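Local coordinates for protein cytosol aminopeptidase (Staphylococcus aureus subsp. aureus, PDB 3KZW) that probably removes amino acids one at a time from the N-terminal end of peptides, as a metal-dependent leucyl aminopeptidase of six subunits, at residues A[119-122]-A[123-127]; A[152-155]-A[156-160]; A[454-458]-A[459-463]. All coordinates share one frame; numbering follows the deposited sequence.

Contact 1: residues A[119-122]-A[123-127]; sequences FQYI and KSEHI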
loop_
_atom_site.group_PDB
_atom_site.type_symbol
_atom_site.label_atom_id
_atom_site.label_comp_id
_atom_site.label_asym_id
_atom_site.label_seq_id
_atom_site.Cartn_x
_atom_site.Cartn_y
_atom_site.Cartn_z
ATOM N N PHE A 119 2.647 -32.043 -33.680
ATOM C CA PHE A 119 1.185 -32.104 -33.769
ATOM C C PHE A 119 0.525 -30.721 -33.781
ATOM O O PHE A 119 -0.530 -30.538 -34.389
ATOM C CB PHE A 119 0.598 -32.977 -32.653
ATOM C CG PHE A 119 0.953 -34.435 -32.768
ATOM C CD1 PHE A 119 0.782 -35.122 -33.971
ATOM C CD2 PHE A 119 1.439 -35.131 -31.668
ATOM C CE1 PHE A 119 1.108 -36.473 -34.073
ATOM C CE2 PHE A 119 1.766 -36.484 -31.763
ATOM C CZ PHE A 119 1.599 -37.153 -32.966
ATOM N N GLN A 120 1.157 -29.756 -33.114
ATOM C CA GLN A 120 0.704 -28.364 -33.142
ATOM C C GLN A 120 0.856 -27.761 -34.535
ATOM O O GLN A 120 -0.016 -27.025 -34.993
ATOM C CB GLN A 120 1.463 -27.521 -32.117
ATOM C CG GLN A 120 0.956 -27.681 -30.692
ATOM C CD GLN A 120 1.838 -26.999 -29.664
ATOM O OE1 GLN A 120 2.882 -26.435 -29.996
ATOM N NE2 GLN A 120 1.423 -27.053 -28.403
ATOM N N TYR A 121 1.965 -28.081 -35.200
ATOM C CA TYR A 121 2.198 -27.637 -36.571
ATOM C C TYR A 121 1.203 -28.283 -37.537
ATOM O O TYR A 121 0.630 -27.603 -38.390
ATOM C CB TYR A 121 3.640 -27.923 -37.009
ATOM C CG TYR A 121 3.955 -27.401 -38.393
ATOM C CD1 TYR A 121 4.261 -26.058 -38.599
ATOM C CD2 TYR A 121 3.936 -28.249 -39.501
ATOM C CE1 TYR A 121 4.542 -25.570 -39.869
ATOM C CE2 TYR A 121 4.214 -27.770 -40.781
ATOM C CZ TYR A 121 4.518 -26.430 -40.955
ATOM O OH TYR A 121 4.794 -25.950 -42.217
ATOM N N ILE A 122 1.002 -29.591 -37.383
ATOM C CA ILE A 122 0.061 -30.355 -38.202
ATOM C C ILE A 122 -1.345 -29.757 -38.147
ATOM O O ILE A 122 -1.991 -29.600 -39.184
ATOM C CB ILE A 122 0.028 -31.864 -37.784
ATOM C CG1 ILE A 122 1.402 -32.530 -37.955
ATOM C CG2 ILE A 122 -1.038 -32.640 -38.557
ATOM C CD1 ILE A 122 2.045 -32.358 -39.330
ATOM N N LYS A 123 -1.800 -29.411 -36.942
ATOM C CA LYS A 123 -3.143 -28.860 -36.743
ATOM C C LYS A 123 -3.306 -27.436 -37.267
ATOM O O LYS A 123 -4.309 -27.124 -37.912
ATOM C CB LYS A 123 -3.574 -28.947 -35.272
ATOM C CG LYS A 123 -4.050 -30.338 -34.842
ATOM C CD LYS A 123 -5.374 -30.729 -35.510
ATOM C CE LYS A 123 -5.675 -32.209 -35.330
ATOM N NZ LYS A 123 -6.958 -32.598 -35.969
ATOM N N SER A 124 -2.316 -26.584 -37.002
ATOM C CA SER A 124 -2.364 -25.189 -37.443
ATOM C C SER A 124 -2.243 -25.058 -38.960
ATOM O O SER A 124 -2.682 -24.064 -39.535
ATOM C CB SER A 124 -1.280 -24.358 -36.755
ATOM O OG SER A 124 0.007 -24.724 -37.214
ATOM N N GLU A 125 -1.650 -26.063 -39.599
ATOM C CA GLU A 125 -1.517 -26.089 -41.058
ATOM C C GLU A 125 -2.683 -26.806 -41.748
ATOM O O GLU A 125 -2.695 -26.933 -42.974
ATOM C CB GLU A 125 -0.177 -26.710 -41.471
ATOM C CG GLU A 125 1.032 -25.810 -41.233
ATOM C CD GLU A 125 1.082 -24.603 -42.166
ATOM O OE1 GLU A 125 0.932 -24.786 -43.397
ATOM O OE2 GLU A 125 1.280 -23.471 -41.668
ATOM N N HIS A 126 -3.655 -27.259 -40.952
ATOM C CA HIS A 126 -4.877 -27.913 -41.443
ATOM C C HIS A 126 -4.571 -29.111 -42.350
ATOM O O HIS A 126 -5.200 -29.298 -43.398
ATOM C CB HIS A 126 -5.796 -26.896 -42.140
ATOM C CG HIS A 126 -7.238 -27.309 -42.195
ATOM N ND1 HIS A 126 -8.121 -27.080 -41.165
ATOM C CD2 HIS A 126 -7.958 -27.917 -43.165
ATOM C CE1 HIS A 126 -9.316 -27.537 -41.492
ATOM N NE2 HIS A 126 -9.245 -28.050 -42.703
ATOM N N ILE A 127 -3.592 -29.916 -41.937
ATOM C CA ILE A 127 -3.205 -31.115 -42.677
ATOM C C ILE A 127 -4.136 -32.264 -42.303
ATOM O O ILE A 127 -4.318 -32.564 -41.121
ATOM C CB ILE A 127 -1.719 -31.478 -42.426
ATOM C CG1 ILE A 127 -0.812 -30.431 -43.079
ATOM C CG2 ILE A 127 -1.395 -32.876 -42.961
ATOM C CD1 ILE A 127 0.558 -30.325 -42.464
#
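Glu125 lays its CG over one face of the Tyr121 ring, one helical turn further on. The CH-pi contact measures 3.7 Å from Glu125 CG to the centroid of the Tyr121 ring, and CG lies only 18° off the ring normal. The first torsion of Tyr121 sets CG opposite the residue's own N (chi1 -176°), which carries the ring along the helix toward Glu125. The glutamate chain is bent at chi2, which lays its carboxylate 15° from parallel to the ring. Glu125 OE1 then forms a salt bridge with Arg94, whose hydrogen bond to Tyr121 OH is only weak.

Ile122 lies across Ile127 at an angle. Ile122 CD1 is 4.0 Å from Ile127 CD1, and Ile122 CG2 also touches Ile127 CB. Two backbone bonds close the helix. Ile127 N donates to Ile122 O at 3.2 Å, and His126 N donates to Lys123 O at 3.1 Å. His126 has positive phi, and the two bonds back into the last turn make a Schellman motif. Lys123 sends its amino group to Ala24 O.

The motif ends helix 108-124 against the N-terminal sheet. Ile122 and Ile127 pack on Ile96 of strand 91-101, Tyr121 touches strand 81-88, and Phe119 fits between strand 25-29 and helix 144-157.

Contact 2: residues A[152-155]-A[156-160]; sequences GIQS and ERATY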
loop_
_atom_site.group_PDB
_atom_site.type_symbol
_atom_site.label_atom_id
_atom_site.label_comp_id
_atom_site.label_asym_id
_atom_site.label_seq_id
_atom_site.Cartn_x
_atom_site.Cartn_y
_atom_site.Cartn_z
ATOM N N GLY A 152 1.146 -40.548 -28.142
ATOM C CA GLY A 152 -0.280 -40.631 -27.830
ATOM C C GLY A 152 -0.804 -39.473 -26.993
ATOM O O GLY A 152 -1.852 -38.903 -27.307
ATOM N N ILE A 153 -0.076 -39.131 -25.929
ATOM C CA ILE A 153 -0.471 -38.048 -25.024
ATOM C C ILE A 153 -0.499 -36.701 -25.744
ATOM O O ILE A 153 -1.501 -35.983 -25.692
ATOM C CB ILE A 153 0.448 -37.962 -23.769
ATOM C CG1 ILE A 153 0.357 -39.249 -22.941
ATOM C CG2 ILE A 153 0.075 -36.757 -22.899
ATOM C CD1 ILE A 153 1.483 -39.428 -21.929
ATOM N N GLN A 154 0.596 -36.379 -26.430
ATOM C CA GLN A 154 0.747 -35.085 -27.094
ATOM C C GLN A 154 -0.205 -34.879 -28.270
ATOM O O GLN A 154 -0.509 -33.743 -28.627
ATOM C CB GLN A 154 2.198 -34.858 -27.538
ATOM C CG GLN A 154 3.220 -34.793 -26.405
ATOM C CD GLN A 154 2.951 -33.674 -25.418
ATOM O OE1 GLN A 154 2.034 -33.756 -24.602
ATOM N NE2 GLN A 154 3.767 -32.629 -25.475
ATOM N N SER A 155 -0.683 -35.973 -28.859
ATOM C CA SER A 155 -1.649 -35.894 -29.957
ATOM C C SER A 155 -2.967 -35.268 -29.498
ATOM O O SER A 155 -3.730 -34.744 -30.310
ATOM C CB SER A 155 -1.892 -37.275 -30.575
ATOM O OG SER A 155 -2.620 -38.114 -29.696
ATOM N N GLU A 156 -3.220 -35.325 -28.192
ATOM C CA GLU A 156 -4.416 -34.734 -27.598
ATOM C C GLU A 156 -4.087 -33.514 -26.741
ATOM O O GLU A 156 -4.761 -32.488 -26.836
ATOM C CB GLU A 156 -5.174 -35.772 -26.763
ATOM C CG GLU A 156 -5.780 -36.919 -27.566
ATOM C CD GLU A 156 -7.002 -36.507 -28.382
ATOM O OE1 GLU A 156 -7.614 -35.456 -28.080
ATOM O OE2 GLU A 156 -7.358 -37.246 -29.326
ATOM N N ARG A 157 -3.047 -33.630 -25.917
ATOM C CA ARG A 157 -2.702 -32.586 -24.951
ATOM C C ARG A 157 -2.151 -31.313 -25.597
ATOM O O ARG A 157 -2.536 -30.205 -25.211
ATOM C CB ARG A 157 -1.738 -33.113 -23.883
ATOM C CG ARG A 157 -1.478 -32.107 -22.766
ATOM C CD ARG A 157 -0.764 -32.697 -21.570
ATOM N NE ARG A 157 0.587 -33.141 -21.895
ATOM C CZ ARG A 157 1.587 -33.209 -21.019
ATOM N NH1 ARG A 157 1.403 -32.841 -19.751
ATOM N NH2 ARG A 157 2.781 -33.641 -21.415
ATOM N N ALA A 158 -1.258 -31.472 -26.571
ATOM C CA ALA A 158 -0.610 -30.332 -27.219
ATOM C C ALA A 158 -1.547 -29.575 -28.158
ATOM O O ALA A 158 -1.361 -28.381 -28.399
ATOM C CB ALA A 158 0.632 -30.783 -27.967
ATOM N N THR A 159 -2.554 -30.277 -28.675
ATOM C CA THR A 159 -3.472 -29.717 -29.667
ATOM C C THR A 159 -4.779 -29.216 -29.049
ATOM O O THR A 159 -5.718 -28.864 -29.766
ATOM C CB THR A 159 -3.799 -30.749 -30.758
ATOM O OG1 THR A 159 -4.416 -31.894 -30.158
ATOM C CG2 THR A 159 -2.535 -31.179 -31.484
ATOM N N TYR A 160 -4.830 -29.186 -27.720
ATOM C CA TYR A 160 -6.026 -28.781 -26.989
ATOM C C TYR A 160 -6.377 -27.315 -27.233
ATOM O O TYR A 160 -5.495 -26.457 -27.305
ATOM C CB TYR A 160 -5.839 -29.044 -25.489
ATOM C CG TYR A 160 -6.962 -28.545 -24.606
ATOM C CD1 TYR A 160 -8.135 -29.281 -24.456
ATOM C CD2 TYR A 160 -6.847 -27.340 -23.913
ATOM C CE1 TYR A 160 -9.168 -28.828 -23.644
ATOM C CE2 TYR A 160 -7.876 -26.877 -23.100
ATOM C CZ TYR A 160 -9.031 -27.626 -22.971
ATOM O OH TYR A 160 -10.049 -27.175 -22.166
HETATM O O HOH W 1 -5.384 -38.197 -31.109
#
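Gln154 bends at chi2 (-60°) and Arg157 at chi3 (65°), and these two turns bring the amide oxygen to the guanidinium edge. Arg157 grips Gln154 OE1 side-on with two nitrogens. Arg157 NE is 3.1 Å from Gln154 OE1, in the plane of the amide carbonyl. The bond from Arg157 NH2 to Gln154 OE1 is longer, at 3.3 Å, and this donor sits above the carbonyl plane. The oxygen stays close to the guanidinium plane, although the amide and guanidinium planes are 66° apart. Two N-H groups thus hold the one oxygen of a buried amide. At its other end Gln154 NE2 is satisfied by Leu112 O of helix 108-124, and the rotation of the amide is fixed. Ile153 runs alongside Arg157, with Ile153 CG2 3.8 Å from Arg157 NE.

This is the C-terminal part of helix 144-157 in the N-terminal domain, running into a type I beta turn from Arg157 to Tyr160. Ile153 O accepts from both Glu156 N and Arg157 N, the latter at 2.8 Å. Thr159 OG1 donates to Ser155 O at 2.9 Å, from above the carbonyl plane. Ser155 OG turns back to donate to Gly152 O at 2.6 Å.

A water donates to both Ser155 OG and Glu156 OE2, bridging the two side chains. Glu156 OE2 also accepts from Ala24 N. Helix 188-208 is touched by Ser155 at Ile194 and by Arg157 at Ile200.

Contact 3: residues A[454-458]-A[459-463]; sequences NHTNG and QGKAL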
loop_
_atom_site.group_PDB
_atom_site.type_symbol
_atom_site.label_atom_id
_atom_site.label_comp_id
_atom_site.label_asym_id
_atom_site.label_seq_id
_atom_site.Cartn_x
_atom_site.Cartn_y
_atom_site.Cartn_z
ATOM N N ASN A 454 -7.969 -21.853 11.552
ATOM C CA ASN A 454 -7.688 -22.096 10.135
ATOM C C ASN A 454 -6.597 -21.208 9.530
ATOM O O ASN A 454 -6.266 -21.340 8.349
ATOM C CB ASN A 454 -8.979 -22.030 9.296
ATOM C CG ASN A 454 -9.349 -20.612 8.878
ATOM O OD1 ASN A 454 -9.254 -19.666 9.662
ATOM N ND2 ASN A 454 -9.784 -20.465 7.631
ATOM N N HIS A 455 -6.035 -20.310 10.336
ATOM C CA HIS A 455 -5.063 -19.345 9.829
ATOM C C HIS A 455 -4.074 -18.884 10.893
ATOM O O HIS A 455 -4.438 -18.692 12.054
ATOM C CB HIS A 455 -5.790 -18.136 9.231
ATOM C CG HIS A 455 -4.905 -17.212 8.450
ATOM N ND1 HIS A 455 -4.603 -15.935 8.875
ATOM C CD2 HIS A 455 -4.270 -17.375 7.263
ATOM C CE1 HIS A 455 -3.816 -15.353 7.984
ATOM N NE2 HIS A 455 -3.596 -16.207 7.000
ATOM N N THR A 456 -2.823 -18.712 10.476
ATOM C CA THR A 456 -1.782 -18.140 11.323
ATOM C C THR A 456 -1.293 -16.821 10.727
ATOM O O THR A 456 -1.231 -16.664 9.499
ATOM C CB THR A 456 -0.582 -19.113 11.510
ATOM O OG1 THR A 456 0.410 -18.505 12.348
ATOM C CG2 THR A 456 0.052 -19.497 10.160
ATOM N N ASN A 457 -0.952 -15.874 11.593
ATOM C CA ASN A 457 -0.350 -14.624 11.139
ATOM C C ASN A 457 1.162 -14.748 10.977
ATOM O O ASN A 457 1.811 -13.863 10.407
ATOM C CB ASN A 457 -0.716 -13.474 12.073
ATOM C CG ASN A 457 -2.166 -13.040 11.918
ATOM O OD1 ASN A 457 -2.615 -12.705 10.815
ATOM N ND2 ASN A 457 -2.906 -13.037 13.026
ATOM N N GLY A 458 1.714 -15.856 11.472
ATOM C CA GLY A 458 3.128 -16.162 11.302
ATOM C C GLY A 458 3.439 -16.637 9.897
ATOM O O GLY A 458 2.542 -16.746 9.053
ATOM N N GLN A 459 4.713 -16.921 9.644
ATOM C CA GLN A 459 5.145 -17.392 8.332
ATOM C C GLN A 459 5.070 -18.914 8.245
ATOM O O GLN A 459 4.647 -19.570 9.194
ATOM C CB GLN A 459 6.548 -16.869 8.010
ATOM C CG GLN A 459 6.645 -15.343 7.919
ATOM C CD GLN A 459 5.655 -14.735 6.931
ATOM O OE1 GLN A 459 5.400 -15.282 5.853
ATOM N NE2 GLN A 459 5.093 -13.591 7.297
ATOM N N GLY A 460 5.467 -19.466 7.103
ATOM C CA GLY A 460 5.348 -20.898 6.847
ATOM C C GLY A 460 3.902 -21.315 6.671
ATOM O O GLY A 460 3.489 -22.369 7.152
ATOM N N LYS A 461 3.139 -20.483 5.964
ATOM C CA LYS A 461 1.694 -20.666 5.805
ATOM C C LYS A 461 1.308 -21.910 5.007
ATOM O O LYS A 461 0.268 -22.514 5.269
ATOM C CB LYS A 461 1.062 -19.424 5.175
ATOM C CG LYS A 461 0.980 -18.228 6.101
ATOM C CD LYS A 461 0.303 -17.050 5.416
ATOM C CE LYS A 461 0.070 -15.899 6.380
ATOM N NZ LYS A 461 1.344 -15.267 6.820
ATOM N N ALA A 462 2.139 -22.286 4.037
ATOM C CA ALA A 462 1.910 -23.500 3.257
ATOM C C ALA A 462 2.032 -24.742 4.135
ATOM O O ALA A 462 1.277 -25.703 3.971
ATOM C CB ALA A 462 2.873 -23.575 2.078
ATOM N N LEU A 463 2.974 -24.707 5.075
ATOM C CA LEU A 463 3.182 -25.812 6.009
ATOM C C LEU A 463 2.012 -25.910 6.989
ATOM O O LEU A 463 1.566 -27.009 7.328
ATOM C CB LEU A 463 4.505 -25.655 6.773
ATOM C CG LEU A 463 5.791 -25.180 6.086
ATOM C CD1 LEU A 463 6.922 -25.191 7.093
ATOM C CD2 LEU A 463 6.160 -26.019 4.869
#
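Lys461 reaches back over the loop before it and gives its amino group to Gly458 O. This hydrogen bond, 2.9 Å from Lys461 NZ to Gly458 O, is the one that joins 454-458 to 459-463. NZ sits above the plane of the carbonyl, 39° out of it. The lysine chain is extended through chi2 and chi3 and bends only at chi4 (68°), which turns NZ onto the oxygen.

A second hydrogen bond lies within the loop. Gly458 N donates to Thr456 OG1 at 3.1 Å, which makes an ST turn. The threonine hydroxyl and the lysine amino group therefore hold the two polar backbone atoms of the same glycine. Further along the backbone, Gly460 stands at the N-cap of helix 461-470 with positive phi, a backbone shape that favours glycine.

Other contacts run along the lysine chain. Lysine CE does most of the touching. Lys461 CE is 3.5 Å from Thr456 O and 3.7 Å from His455 NE2, and it meets the imidazole at an oblique angle. Further back, the methyl Thr456 CG2 is 4.4 Å from Lys461 CG.

Neighbouring subunits reach this surface of the catalytic domain. Gln459 packs on Ile398 of the third subunit, and Asn457 on Asn298 of the fourth.

A lysine in the first turn thus braces the chain that leads into its own helix. His455 NE2 and Lys461 NZ remain 5.0 Å apart, without direct contact. The positive charge of the amino group would probably disfavour protonation of the histidine, while the carbonyl of Gly458 would help to stabilise that charge.

From the N terminus, contact 1 comes first, at the end of helix 108-124. Contact 2 follows at the end of helix 144-157. Each of the three contacts closes only a short turn within one continuous stretch, so none nests in or crosses another. The centres of contacts 1 and 2 are about 12 Å apart and the two touch: Gln120 NE2 lies 3.1 Å from Ala158 O, probably hydrogen-bonded, and Phe119 packs on Ser155. Together they tie two helix ends of the N-terminal domain to each other. Contact 3 comes much later, where a loop enters helix 461-470 of the catalytic domain. Its centre is about 47 Å from that of contact 1 and about 39 Å from that of contact 2.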